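Local coordinates for protein chlamydomonas reinhardtii THB1 (Chlamydomonas reinhardtii, PDB 6CII) that binds one heme per chain as a group I truncated hemoglobin and probably binds oxygen and other small ligands at the heme iron, at residues A[9-14]-A[58-63]; A[36-40]-A[88-93]; A[97-101]-A[111-115]. All blocks are in the same frame, centred on the assembly; numbering follows the deposited sequence. Where two conformers were deposited one is given.

Contact 1: A[9-14]-A[58-63]; sequences SLYSRM and TYVFGG
The polar side of this contact centres on the carbonyl of F61. Its oxygen accepts the backbone N-H of Y11, with Y11 N to F61 O at 2.9 Å and 160° at the hydrogen. A water donates to the same F61 O and accepts from the N of L10, the first residue of the helix. A second water joins S9 OG to G62 O, while S9 OG also accepts from S12 N at 3.0 Å, making S9 the N-cap of helix 10-13. A third water bridges Y11 OH and T58 OG1, the latter also bonded to V54 O. Facing the N-cap, helix 46-60 ends in a Schellman motif, with G62 at positive phi as the C-prime residue.

The apolar contacts flank this seam. Y11 has CG anti to the backbone N (chi1 177°), which carries its ring past G63 toward T58. T58 CG2 sits over one ring face, a CH-pi contact 4.0 Å from the centroid, and G63 CA comes within 3.5 Å of Y11 CD1; a beta carbon at G63 would clash there. L10 CD2 lies 3.7 Å from F61 CD1. In one of its two conformers, M14 brings SD to 3.6 Å from F61 CD2, an oblique Met-aromatic contact.

In the 2-on-2 globin fold this pins the short N-terminal helix 10-13 to the C-terminal end of helix 46-60. L10 continues onto E113 and I117 of helix 108-126, which R13 meets through a salt bridge to E113, while Y11 and T58 both touch V20 of helix 16-33.

Contact 2: A[36-40]-A[88-93]; sequences QLAPF and HHFDLV. With HEM (protoporphyrin IX containing Fe), chain B.
One edge of the heme pocket is built here, where the short helix 38-41 and the residues leading into it meet helix 87-103 beside the porphyrin vinyls. F40 turns the edge of its ring to the face of H89, a T-shaped pair with centroids 4.8 Å apart and planes at 70°. Vinyl carbon CBC of the heme lies over a face of F40 and touches H89 CB at 3.6 Å. L37 CD2 meets the same vinyl carbon at 3.7 Å, while its other branch, CD1, packs 3.9 Å from V93 CG2. The second vinyl is held from helix 87-103: its CBB sits over the F90 ring, 3.3 Å from CE2, and against V93 CG1.

H89 has CG beside its backbone N (chi1 -63°), which swings the imidazole toward F40. In its ring plane a water meets H89 NE2 at 2.8 Å and donates to Q36 O. With an alanine in place of H89, the F40 edge would probably lose its aromatic partner and the water its hold on helix 87-103. Farther out, L92 CD1 packs against the Q36 amide.

Mostly carbon surrounds the vinyls, consistent with shape and dispersion holding this side of the porphyrin.

Contact 3: A[97-101]-A[111-115]; sequences LDSTL and KAEAM
K111 NZ donates to D98 OD1 at 2.9 Å, a salt bridge that spans helices 87-103 and 108-126. The ammonium comes to the syn side of the oxygen, 20° out of the carboxylate plane, and lies farther from OD2. D98 reaches across with CG anti to its backbone N (chi1 179°). The straight first part of the lysine lays CG and CD against L101 CB, with CD at 4.0 Å, and the bends beyond CD turn CE and NZ to the carboxylate.

M115, one turn on from K111, lies along the opposing backbone: its CG is 3.6 Å from D98 OD1, and its bent tail carries SD to L97 CG at 4.0 Å. L101 CD1 touches A114 CB at 4.0 Å and M115 SD. The helix segments run nearly antiparallel, at 155° with axes 10.4 Å apart, a separation bridged by these long side chains.

L97 also packs on F27 of helix 16-33, and A114 touches L10 and F61. Apolar chains and the charge pair share the buried surface almost evenly. The opposite charges probably stabilise each other's ionised forms; hydrocarbon neighbours alone would disfavour charge, so the pairing probably matters more for buried K111.

Contact 3 is the most buried of the three, whereas contacts 1 and 2 are partly buried and lie on opposite sides of the chain's centre, about 25 Å apart between centres. Contact 2 and contact 3 share helix 87-103: its earlier turns border the heme, its later ones pack on helix 108-126. Contacts 1 and 3 touch directly, through a salt bridge and apolar packing. Their chemistry follows their place. Backbone and water bonds join helix ends in 9-14 with 58-63, aromatic and vinyl packing lines the pocket in 36-40 with 88-93, and an ion pair between side chains spans two helices in 97-101 with 111-115.

Contact 1: A[9-14]-A[58-63]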
ATOM      1  N   SER A   9       5.488 -15.273  -8.732  1.00 14.35           N
ATOM      2  CA  SER A   9       5.515 -13.876  -8.330  1.00 12.91           C
ATOM      3  C   SER A   9       5.469 -13.761  -6.821  1.00 14.53           C
ATOM      4  O   SER A   9       5.052 -14.678  -6.103  1.00 13.96           O
ATOM      5  CB  SER A   9       4.320 -13.109  -8.899  1.00 14.59           C
ATOM      6  OG  SER A   9       3.108 -13.619  -8.356  1.00 13.38           O
ATOM      7  N   LEU A  10       5.906 -12.597  -6.340  1.00 12.72           N
ATOM      8  CA  LEU A  10       5.815 -12.304  -4.913  1.00 11.85           C
ATOM      9  C   LEU A  10       4.377 -12.405  -4.449  1.00 14.03           C
ATOM     10  O   LEU A  10       4.083 -13.019  -3.426  1.00 12.74           O
ATOM     11  CB  LEU A  10       6.364 -10.912  -4.636  1.00 11.68           C
ATOM     12  CG  LEU A  10       6.108 -10.391  -3.221  1.00 12.61           C
ATOM     13  CD1 LEU A  10       6.864 -11.240  -2.185  1.00 15.09           C
ATOM     14  CD2 LEU A  10       6.484  -8.900  -3.113  1.00 13.54           C
ATOM     15  N   TYR A  11       3.467 -11.803  -5.214  1.00 11.76           N
ATOM     16  CA  TYR A  11       2.036 -11.909  -4.959  1.00 10.62           C
ATOM     17  C   TYR A  11       1.595 -13.345  -4.739  1.00 11.70           C
ATOM     18  O   TYR A  11       0.965 -13.658  -3.729  1.00 11.75           O
ATOM     19  CB  TYR A  11       1.306 -11.317  -6.152  1.00 13.31           C
ATOM     20  CG  TYR A  11      -0.199 -11.392  -6.112  1.00 11.18           C
ATOM     21  CD1 TYR A  11      -0.883 -12.353  -6.875  1.00  8.28           C
ATOM     22  CD2 TYR A  11      -0.937 -10.478  -5.378  1.00  8.96           C
ATOM     23  CE1 TYR A  11      -2.273 -12.386  -6.880  1.00 11.77           C
ATOM     24  CE2 TYR A  11      -2.333 -10.501  -5.380  1.00  9.03           C
ATOM     25  CZ  TYR A  11      -2.984 -11.467  -6.129  1.00 11.53           C
ATOM     26  OH  TYR A  11      -4.360 -11.499  -6.189  1.00 10.96           O
ATOM     27  N   SER A  12       1.906 -14.240  -5.688  1.00 12.31           N
ATOM     28  CA  SER A  12       1.477 -15.623  -5.528  0.68 13.92           C
ATOM     29  C   SER A  12       2.136 -16.274  -4.324  1.00 12.46           C
ATOM     30  O   SER A  12       1.474 -17.005  -3.569  1.00 13.36           O
ATOM     31  CB  SER A  12       1.761 -16.411  -6.802  0.68 12.87           C
ATOM     32  OG  SER A  12       0.991 -15.842  -7.831  0.68 14.55           O
ATOM     33  N   ARG A  13       3.429 -16.007  -4.116  1.00 11.84           N
ATOM     34  CA  ARG A  13       4.170 -16.660  -3.038  1.00 13.71           C
ATOM     35  C   ARG A  13       3.684 -16.218  -1.668  1.00 14.51           C
ATOM     36  O   ARG A  13       3.750 -16.988  -0.701  1.00 15.57           O
ATOM     37  CB  ARG A  13       5.653 -16.383  -3.213  1.00 11.79           C
ATOM     38  CG  ARG A  13       6.260 -17.136  -4.429  1.00 13.41           C
ATOM     39  CD  ARG A  13       7.757 -16.862  -4.651  1.00 16.06           C
ATOM     40  NE  ARG A  13       8.030 -15.538  -5.207  1.00 20.18           N
ATOM     41  CZ  ARG A  13       8.691 -14.583  -4.551  1.00 22.17           C
ATOM     42  NH1 ARG A  13       9.161 -14.828  -3.339  1.00 22.92           N
ATOM     43  NH2 ARG A  13       8.911 -13.401  -5.105  1.00 23.51           N
ATOM     44  N   MET A  14       3.191 -14.990  -1.562  1.00 14.78           N
ATOM     45  CA  MET A  14       2.714 -14.549  -0.262  0.55 14.80           C
ATOM     46  C   MET A  14       1.286 -15.001   0.020  1.00 16.23           C
ATOM     47  O   MET A  14       0.776 -14.730   1.111  1.00 18.81           O
ATOM     48  CB  MET A  14       2.851 -13.019  -0.140  0.55 15.76           C
ATOM     49  CG  MET A  14       1.966 -12.194  -1.057  0.55 13.51           C
ATOM     50  SD  MET A  14       2.475 -10.440  -1.147  0.55 18.44           S
ATOM     51  CE  MET A  14       3.013 -10.160   0.551  0.55 19.23           C
ATOM     52  N   THR A  58      -1.495  -5.548  -5.809  1.00 11.82           N
ATOM     53  CA  THR A  58      -1.496  -6.739  -6.656  1.00 10.85           C
ATOM     54  C   THR A  58      -0.583  -6.543  -7.863  1.00 12.20           C
ATOM     55  O   THR A  58       0.221  -7.425  -8.203  1.00 12.18           O
ATOM     56  CB  THR A  58      -2.930  -7.017  -7.095  1.00  7.53           C
ATOM     57  OG1 THR A  58      -3.740  -7.327  -5.950  1.00 12.13           O
ATOM     58  CG2 THR A  58      -2.970  -8.182  -8.061  1.00 10.96           C
ATOM     59  N   TYR A  59      -0.686  -5.377  -8.499  1.00 11.58           N
ATOM     60  CA  TYR A  59       0.161  -5.045  -9.645  1.00 14.76           C
ATOM     61  C   TYR A  59       1.643  -5.012  -9.268  1.00 15.74           C
ATOM     62  O   TYR A  59       2.466  -5.673  -9.916  1.00 14.75           O
ATOM     63  CB  TYR A  59      -0.278  -3.706 -10.241  1.00 13.68           C
ATOM     64  CG  TYR A  59       0.700  -3.166 -11.255  1.00 16.26           C
ATOM     65  CD1 TYR A  59       0.896  -3.822 -12.457  1.00 23.28           C
ATOM     66  CD2 TYR A  59       1.460  -2.042 -10.980  1.00 18.42           C
ATOM     67  CE1 TYR A  59       1.791  -3.351 -13.391  1.00 28.06           C
ATOM     68  CE2 TYR A  59       2.373  -1.555 -11.920  1.00 24.95           C
ATOM     69  CZ  TYR A  59       2.528  -2.219 -13.114  1.00 30.93           C
ATOM     70  OH  TYR A  59       3.432  -1.756 -14.045  1.00 45.75           O
ATOM     71  N   VAL A  60       2.019  -4.240  -8.239  1.00 13.75           N
ATOM     72  CA  VAL A  60       3.458  -4.097  -7.994  1.00 12.24           C
ATOM     73  C   VAL A  60       4.062  -5.352  -7.384  1.00 10.14           C
ATOM     74  O   VAL A  60       5.283  -5.539  -7.467  1.00 13.42           O
ATOM     75  CB  VAL A  60       3.809  -2.886  -7.113  1.00 14.74           C
ATOM     76  CG1 VAL A  60       3.388  -1.593  -7.840  1.00 16.86           C
ATOM     77  CG2 VAL A  60       3.187  -3.002  -5.709  1.00 11.22           C
ATOM     78  N   PHE A  61       3.259  -6.221  -6.765  1.00 12.46           N
ATOM     79  CA  PHE A  61       3.770  -7.510  -6.310  1.00 11.29           C
ATOM     80  C   PHE A  61       3.766  -8.553  -7.425  1.00 13.09           C
ATOM     81  O   PHE A  61       4.073  -9.712  -7.161  1.00 11.97           O
ATOM     82  CB  PHE A  61       2.972  -8.024  -5.093  1.00 10.49           C
ATOM     83  CG  PHE A  61       3.060  -7.113  -3.854  1.00 10.88           C
ATOM     84  CD1 PHE A  61       4.073  -6.174  -3.717  1.00 10.20           C
ATOM     85  CD2 PHE A  61       2.132  -7.227  -2.826  1.00 10.79           C
ATOM     86  CE1 PHE A  61       4.132  -5.359  -2.600  1.00 12.12           C
ATOM     87  CE2 PHE A  61       2.206  -6.406  -1.692  1.00 11.02           C
ATOM     88  CZ  PHE A  61       3.209  -5.466  -1.605  1.00 10.26           C
ATOM     89  N   GLY A  62       3.437  -8.163  -8.658  1.00 13.26           N
ATOM     90  CA  GLY A  62       3.527  -9.062  -9.801  1.00 14.64           C
ATOM     91  C   GLY A  62       2.315  -9.931 -10.063  1.00 16.05           C
ATOM     92  O   GLY A  62       2.433 -10.924 -10.790  1.00 19.77           O
ATOM     93  N   GLY A  63       1.170  -9.606  -9.492  1.00 13.91           N
ATOM     94  CA  GLY A  63      -0.033 -10.413  -9.606  1.00 14.80           C
ATOM     95  C   GLY A  63      -0.992 -10.008 -10.691  1.00 18.27           C
ATOM     96  O   GLY A  63      -2.017 -10.675 -10.875  1.00 23.59           O
TER
HETATM   97  O   HOH W   1       1.576 -13.793 -10.605  1.00 25.23           O
HETATM   98  O   HOH W   2       7.028 -10.705  -8.192  1.00 16.36           O
HETATM   99  O   HOH W   3      -5.490  -9.320  -5.331  1.00 14.21           O

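Contact 2: A[36-40]-A[88-93]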
ATOM      1  N   GLN A  36      -2.247  10.459  13.413  1.00 12.13           N
ATOM      2  CA  GLN A  36      -1.392  11.200  12.493  1.00 11.74           C
ATOM      3  C   GLN A  36      -1.796  11.010  11.042  1.00 12.16           C
ATOM      4  O   GLN A  36      -1.421  11.828  10.193  1.00 14.37           O
ATOM      5  CB  GLN A  36       0.065  10.775  12.660  1.00 15.94           C
ATOM      6  CG  GLN A  36       0.677  11.210  13.967  1.00 19.43           C
ATOM      7  CD  GLN A  36       2.125  10.798  14.052  1.00 29.26           C
ATOM      8  OE1 GLN A  36       3.001  11.432  13.461  1.00 40.06           O
ATOM      9  NE2 GLN A  36       2.383   9.700  14.757  1.00 33.14           N
ATOM     10  N   LEU A  37      -2.556   9.966  10.746  1.00 10.20           N
ATOM     11  CA  LEU A  37      -2.914   9.645   9.374  1.00  8.79           C
ATOM     12  C   LEU A  37      -4.396   9.700   9.108  1.00 12.44           C
ATOM     13  O   LEU A  37      -4.784   9.986   7.974  1.00 11.58           O
ATOM     14  CB  LEU A  37      -2.423   8.228   9.026  1.00 10.66           C
ATOM     15  CG  LEU A  37      -0.915   8.060   9.112  1.00  9.36           C
ATOM     16  CD1 LEU A  37      -0.593   6.586   8.861  1.00 10.29           C
ATOM     17  CD2 LEU A  37      -0.240   8.915   8.053  1.00 14.46           C
ATOM     18  N   ALA A  38      -5.221   9.371  10.108  1.00 10.53           N
ATOM     19  CA  ALA A  38      -6.673   9.349   9.936  1.00 12.25           C
ATOM     20  C   ALA A  38      -7.237  10.607   9.287  1.00 11.12           C
ATOM     21  O   ALA A  38      -8.163  10.476   8.465  1.00 11.15           O
ATOM     22  CB  ALA A  38      -7.348   9.091  11.297  1.00 11.78           C
ATOM     23  N   PRO A  39      -6.765  11.822   9.590  1.00 11.14           N
ATOM     24  CA  PRO A  39      -7.401  13.001   8.983  1.00 12.20           C
ATOM     25  C   PRO A  39      -7.329  13.029   7.468  1.00 11.58           C
ATOM     26  O   PRO A  39      -8.231  13.604   6.836  1.00 13.08           O
ATOM     27  CB  PRO A  39      -6.627  14.166   9.604  1.00 13.82           C
ATOM     28  CG  PRO A  39      -6.250  13.626  10.971  1.00 14.91           C
ATOM     29  CD  PRO A  39      -5.873  12.204  10.705  1.00 13.26           C
ATOM     30  N   PHE A  40      -6.308  12.398   6.867  1.00  9.46           N
ATOM     31  CA  PHE A  40      -6.228  12.337   5.412  1.00 10.11           C
ATOM     32  C   PHE A  40      -7.341  11.490   4.814  1.00 10.89           C
ATOM     33  O   PHE A  40      -7.721  11.709   3.657  1.00 14.52           O
ATOM     34  CB  PHE A  40      -4.869  11.790   4.979  1.00 11.17           C
ATOM     35  CG  PHE A  40      -3.737  12.746   5.208  1.00 12.18           C
ATOM     36  CD1 PHE A  40      -2.929  12.639   6.324  1.00 12.40           C
ATOM     37  CD2 PHE A  40      -3.507  13.776   4.322  1.00 15.12           C
ATOM     38  CE1 PHE A  40      -1.904  13.532   6.538  1.00 14.88           C
ATOM     39  CE2 PHE A  40      -2.474  14.672   4.540  1.00 14.06           C
ATOM     40  CZ  PHE A  40      -1.682  14.547   5.652  1.00 14.62           C
ATOM     41  N   HIS A  88       7.423  11.929   6.085  1.00 13.03           N
ATOM     42  CA  HIS A  88       7.219  11.253   7.358  1.00 13.92           C
ATOM     43  C   HIS A  88       5.928  10.451   7.336  1.00 12.44           C
ATOM     44  O   HIS A  88       5.889   9.322   7.842  1.00 12.31           O
ATOM     45  CB  HIS A  88       7.204  12.253   8.512  1.00 15.75           C
ATOM     46  CG  HIS A  88       6.901  11.633   9.847  1.00 16.46           C
ATOM     47  ND1 HIS A  88       7.701  10.664  10.417  1.00 22.03           N
ATOM     48  CD2 HIS A  88       5.876  11.832  10.711  1.00 23.41           C
ATOM     49  CE1 HIS A  88       7.188  10.304  11.580  1.00 20.73           C
ATOM     50  NE2 HIS A  88       6.089  11.005  11.786  1.00 23.73           N
ATOM     51  N   HIS A  89       4.867  11.004   6.726  1.00  9.17           N
ATOM     52  CA  HIS A  89       3.644  10.214   6.585  1.00 10.19           C
ATOM     53  C   HIS A  89       3.910   8.953   5.792  1.00 10.60           C
ATOM     54  O   HIS A  89       3.367   7.882   6.105  1.00 10.32           O
ATOM     55  CB  HIS A  89       2.540  11.006   5.889  1.00  9.12           C
ATOM     56  CG  HIS A  89       2.101  12.216   6.641  1.00  9.93           C
ATOM     57  ND1 HIS A  89       2.119  13.470   6.083  1.00 11.82           N
ATOM     58  CD2 HIS A  89       1.633  12.363   7.900  1.00 13.16           C
ATOM     59  CE1 HIS A  89       1.705  14.351   6.980  1.00 13.94           C
ATOM     60  NE2 HIS A  89       1.400  13.703   8.093  1.00 12.95           N
ATOM     61  N   PHE A  90       4.693   9.065   4.723  1.00 11.55           N
ATOM     62  CA  PHE A  90       5.052   7.879   3.962  1.00 12.19           C
ATOM     63  C   PHE A  90       5.694   6.830   4.858  1.00 11.89           C
ATOM     64  O   PHE A  90       5.333   5.650   4.793  1.00 11.23           O
ATOM     65  CB  PHE A  90       5.970   8.257   2.802  1.00 11.97           C
ATOM     66  CG  PHE A  90       6.314   7.103   1.907  1.00 10.02           C
ATOM     67  CD1 PHE A  90       7.345   6.232   2.242  1.00 14.07           C
ATOM     68  CD2 PHE A  90       5.623   6.899   0.731  1.00 11.71           C
ATOM     69  CE1 PHE A  90       7.661   5.160   1.424  1.00 11.94           C
ATOM     70  CE2 PHE A  90       5.943   5.844  -0.105  1.00 17.88           C
ATOM     71  CZ  PHE A  90       6.954   4.975   0.235  1.00 15.70           C
ATOM     72  N   ASP A  91       6.604   7.242   5.749  1.00  8.77           N
ATOM     73  CA  ASP A  91       7.235   6.273   6.639  1.00 10.98           C
ATOM     74  C   ASP A  91       6.224   5.653   7.585  1.00 11.15           C
ATOM     75  O   ASP A  91       6.279   4.447   7.849  1.00 12.61           O
ATOM     76  CB  ASP A  91       8.354   6.920   7.458  1.00 11.96           C
ATOM     77  CG  ASP A  91       9.572   7.257   6.634  1.00 16.88           C
ATOM     78  OD1 ASP A  91       9.797   6.659   5.562  1.00 16.37           O
ATOM     79  OD2 ASP A  91      10.321   8.151   7.078  1.00 17.09           O
ATOM     80  N   LEU A  92       5.283   6.454   8.091  1.00 10.12           N
ATOM     81  CA  LEU A  92       4.267   5.902   8.977  1.00 10.72           C
ATOM     82  C   LEU A  92       3.417   4.877   8.248  1.00 10.59           C
ATOM     83  O   LEU A  92       3.032   3.841   8.826  1.00 11.13           O
ATOM     84  CB  LEU A  92       3.386   7.020   9.532  1.00 13.32           C
ATOM     85  CG  LEU A  92       4.007   8.078  10.459  1.00 12.73           C
ATOM     86  CD1 LEU A  92       2.865   9.018  10.874  1.00 16.20           C
ATOM     87  CD2 LEU A  92       4.673   7.452  11.695  1.00 18.12           C
ATOM     88  N   VAL A  93       3.061   5.179   6.992  1.00  9.59           N
ATOM     89  CA  VAL A  93       2.215   4.276   6.213  1.00 10.84           C
ATOM     90  C   VAL A  93       2.950   2.984   5.921  1.00 12.66           C
ATOM     91  O   VAL A  93       2.394   1.892   6.058  1.00 11.14           O
ATOM     92  CB  VAL A  93       1.756   4.976   4.924  1.00 11.31           C
ATOM     93  CG1 VAL A  93       1.175   3.945   3.976  1.00 13.67           C
ATOM     94  CG2 VAL A  93       0.696   5.970   5.276  1.00 11.46           C
TER
HETATM   95  CHA HEM B 201      -4.872   7.326  -2.792  1.00 10.16           C
HETATM   96  CHB HEM B 201      -1.172   4.127  -2.917  1.00 10.21           C
HETATM   97  CHC HEM B 201       1.100   6.703   0.624  1.00  9.43           C
HETATM   98  CHD HEM B 201      -3.077   9.251   1.340  1.00 12.52           C
HETATM   99  C1A HEM B 201      -4.036   6.285  -3.118  1.00 11.67           C
HETATM  100  C2A HEM B 201      -4.319   5.306  -4.141  1.00 11.09           C
HETATM  101  C3A HEM B 201      -3.314   4.432  -4.163  1.00 10.73           C
HETATM  102  C4A HEM B 201      -2.352   4.788  -3.164  1.00 11.00           C
HETATM  103  CMA HEM B 201      -3.132   3.195  -5.070  1.00 13.11           C
HETATM  104  CAA HEM B 201      -5.585   5.353  -5.027  1.00 14.43           C
HETATM  105  CBA HEM B 201      -5.280   6.283  -6.210  1.00 18.94           C
HETATM  106  CGA HEM B 201      -6.391   6.210  -7.216  1.00 19.92           C
HETATM  107  O1A HEM B 201      -6.310   5.329  -8.105  1.00 22.88           O
HETATM  108  O2A HEM B 201      -7.354   7.011  -7.110  1.00 27.28           O
HETATM  109  C1B HEM B 201      -0.278   4.561  -1.951  1.00  9.90           C
HETATM  110  C2B HEM B 201       0.929   3.865  -1.610  1.00 15.01           C
HETATM  111  C3B HEM B 201       1.563   4.538  -0.648  1.00 12.14           C
HETATM  112  C4B HEM B 201       0.781   5.718  -0.317  1.00 10.16           C
HETATM  113  CMB HEM B 201       1.390   2.554  -2.280  1.00 15.07           C
HETATM  114  CAB HEM B 201       2.903   4.073  -0.049  1.00 15.53           C
HETATM  115  CBB HEM B 201       3.295   4.410   1.174  1.00 20.24           C
HETATM  116  C1C HEM B 201       0.148   7.591   1.097  1.00 10.84           C
HETATM  117  C2C HEM B 201       0.339   8.547   2.172  1.00 11.55           C
HETATM  118  C3C HEM B 201      -0.805   9.239   2.345  1.00 11.88           C
HETATM  119  C4C HEM B 201      -1.790   8.739   1.416  1.00  9.25           C
HETATM  120  CMC HEM B 201       1.690   8.710   2.910  1.00 12.57           C
HETATM  121  CAC HEM B 201      -1.145  10.362   3.365  1.00 11.55           C
HETATM  122  CBC HEM B 201      -0.784  10.187   4.626  1.00 19.33           C
HETATM  123  C1D HEM B 201      -3.902   8.874   0.285  1.00  8.92           C
HETATM  124  C2D HEM B 201      -5.239   9.366   0.141  1.00 11.08           C
HETATM  125  C3D HEM B 201      -5.763   8.856  -0.996  1.00 10.88           C
HETATM  126  C4D HEM B 201      -4.761   8.030  -1.614  1.00  9.01           C
HETATM  127  CMD HEM B 201      -5.933  10.306   1.154  1.00 14.78           C
HETATM  128  CAD HEM B 201      -7.182   9.118  -1.530  1.00 12.14           C
HETATM  129  CBD HEM B 201      -7.228  10.500  -2.184  1.00 18.74           C
HETATM  130  CGD HEM B 201      -8.632  10.773  -2.683  1.00 27.45           C
HETATM  131  O1D HEM B 201      -9.176  11.862  -2.369  1.00 33.45           O
HETATM  132  O2D HEM B 201      -9.198   9.906  -3.397  1.00 24.25           O
HETATM  133  NA  HEM B 201      -2.820   5.928  -2.556  1.00  9.51           N
HETATM  134  NB  HEM B 201      -0.348   5.692  -1.127  1.00 13.54           N
HETATM  135  NC  HEM B 201      -1.164   7.762   0.630  1.00  9.03           N
HETATM  136  ND  HEM B 201      -3.634   8.047  -0.808  1.00  8.71           N
HETATM  137 FE   HEM B 201      -2.014   6.854  -0.991  1.00 11.65          FE
HETATM  138  O   HOH W   4       0.300  14.072  10.612  1.00 26.31           O

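Contact 3: A[97-101]-A[111-115]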
ATOM      1  N   LEU A  97       2.157  -1.025   7.081  1.00  9.78           N
ATOM      2  CA  LEU A  97       2.088  -2.191   6.209  1.00 11.48           C
ATOM      3  C   LEU A  97       3.073  -3.256   6.663  1.00 11.48           C
ATOM      4  O   LEU A  97       2.762  -4.449   6.641  1.00 10.80           O
ATOM      5  CB  LEU A  97       2.360  -1.811   4.763  1.00 11.67           C
ATOM      6  CG  LEU A  97       2.234  -2.973   3.766  1.00 15.23           C
ATOM      7  CD1 LEU A  97       0.831  -3.602   3.817  1.00 15.65           C
ATOM      8  CD2 LEU A  97       2.589  -2.539   2.327  1.00 15.35           C
ATOM      9  N   ASP A  98       4.265  -2.847   7.068  1.00 11.11           N
ATOM     10  CA  ASP A  98       5.239  -3.839   7.510  1.00 13.19           C
ATOM     11  C   ASP A  98       4.711  -4.587   8.723  1.00 10.41           C
ATOM     12  O   ASP A  98       4.738  -5.819   8.759  1.00  9.48           O
ATOM     13  CB  ASP A  98       6.573  -3.176   7.829  1.00 10.65           C
ATOM     14  CG  ASP A  98       7.598  -4.190   8.327  1.00 17.21           C
ATOM     15  OD1 ASP A  98       8.250  -4.831   7.498  1.00 24.69           O
ATOM     16  OD2 ASP A  98       7.721  -4.371   9.547  1.00 23.66           O
ATOM     17  N   SER A  99       4.182  -3.849   9.707  1.00 13.83           N
ATOM     18  CA  SER A  99       3.609  -4.473  10.903  1.00 11.81           C
ATOM     19  C   SER A  99       2.430  -5.371  10.562  1.00 11.42           C
ATOM     20  O   SER A  99       2.241  -6.424  11.184  1.00 10.76           O
ATOM     21  CB  SER A  99       3.174  -3.390  11.891  1.00 13.33           C
ATOM     22  OG  SER A  99       4.315  -2.764  12.470  1.00 21.00           O
ATOM     23  N   THR A 100       1.604  -4.955   9.590  1.00  9.61           N
ATOM     24  CA  THR A 100       0.490  -5.791   9.149  1.00  7.48           C
ATOM     25  C   THR A 100       0.984  -7.104   8.569  1.00  8.84           C
ATOM     26  O   THR A 100       0.446  -8.181   8.876  1.00 11.92           O
ATOM     27  CB  THR A 100      -0.330  -5.044   8.102  1.00 14.05           C
ATOM     28  OG1 THR A 100      -0.951  -3.900   8.703  1.00 11.51           O
ATOM     29  CG2 THR A 100      -1.364  -5.967   7.464  1.00 12.20           C
ATOM     30  N   LEU A 101       1.978  -7.029   7.675  1.00  9.89           N
ATOM     31  CA  LEU A 101       2.475  -8.250   7.050  1.00 11.18           C
ATOM     32  C   LEU A 101       3.099  -9.166   8.091  1.00 12.72           C
ATOM     33  O   LEU A 101       2.945 -10.392   8.025  1.00 13.13           O
ATOM     34  CB  LEU A 101       3.479  -7.887   5.967  1.00  8.63           C
ATOM     35  CG  LEU A 101       2.890  -7.164   4.761  1.00 12.37           C
ATOM     36  CD1 LEU A 101       4.035  -6.824   3.783  1.00 10.66           C
ATOM     37  CD2 LEU A 101       1.797  -7.976   4.083  1.00 16.19           C
ATOM     38  N   LYS A 111       8.276 -10.542   3.175  1.00  8.67           N
ATOM     39  CA  LYS A 111       7.991  -9.220   3.725  1.00 10.73           C
ATOM     40  C   LYS A 111       9.042  -8.192   3.287  1.00  9.03           C
ATOM     41  O   LYS A 111       8.701  -7.071   2.919  1.00 10.69           O
ATOM     42  CB  LYS A 111       7.894  -9.294   5.252  1.00 11.93           C
ATOM     43  CG  LYS A 111       7.458  -7.958   5.876  1.00 10.31           C
ATOM     44  CD  LYS A 111       7.167  -8.120   7.403  1.00 12.16           C
ATOM     45  CE  LYS A 111       8.399  -8.544   8.179  1.00 19.74           C
ATOM     46  NZ  LYS A 111       9.280  -7.380   8.366  1.00 23.28           N
ATOM     47  N   ALA A 112      10.336  -8.572   3.295  1.00  9.29           N
ATOM     48  CA  ALA A 112      11.375  -7.636   2.889  1.00 10.07           C
ATOM     49  C   ALA A 112      11.211  -7.249   1.435  1.00  8.76           C
ATOM     50  O   ALA A 112      11.372  -6.076   1.073  1.00 10.85           O
ATOM     51  CB  ALA A 112      12.762  -8.249   3.108  1.00 11.74           C
ATOM     52  N   GLU A 113      10.900  -8.226   0.581  1.00  8.84           N
ATOM     53  CA  GLU A 113      10.697  -7.924  -0.830  1.00  9.38           C
ATOM     54  C   GLU A 113       9.534  -6.955  -1.004  1.00  9.30           C
ATOM     55  O   GLU A 113       9.634  -5.957  -1.728  1.00 11.10           O
ATOM     56  CB  GLU A 113      10.439  -9.207  -1.616  1.00 10.75           C
ATOM     57  CG  GLU A 113      10.380  -8.900  -3.109  1.00 12.67           C
ATOM     58  CD  GLU A 113      10.342 -10.136  -3.993  1.00 16.09           C
ATOM     59  OE1 GLU A 113      10.452 -11.259  -3.465  1.00 17.27           O
ATOM     60  OE2 GLU A 113      10.206  -9.957  -5.223  1.00 30.38           O
ATOM     61  N   ALA A 114       8.404  -7.266  -0.363  1.00  8.38           N
ATOM     62  CA  ALA A 114       7.227  -6.415  -0.481  1.00  9.13           C
ATOM     63  C   ALA A 114       7.541  -5.010  -0.010  1.00 11.53           C
ATOM     64  O   ALA A 114       7.171  -4.019  -0.659  1.00 12.45           O
ATOM     65  CB  ALA A 114       6.067  -7.021   0.326  1.00 10.14           C
ATOM     66  N   MET A 115       8.260  -4.896   1.100  1.00 10.13           N
ATOM     67  CA  MET A 115       8.479  -3.565   1.638  1.00  8.45           C
ATOM     68  C   MET A 115       9.496  -2.800   0.808  1.00 13.74           C
ATOM     69  O   MET A 115       9.431  -1.570   0.738  1.00 13.49           O
ATOM     70  CB  MET A 115       8.905  -3.656   3.104  1.00 10.74           C
ATOM     71  CG  MET A 115       7.808  -4.152   4.034  1.00 12.60           C
ATOM     72  SD  MET A 115       6.184  -3.352   3.880  1.00 16.37           S
ATOM     73  CE  MET A 115       6.673  -1.620   4.045  1.00 15.66           C
TER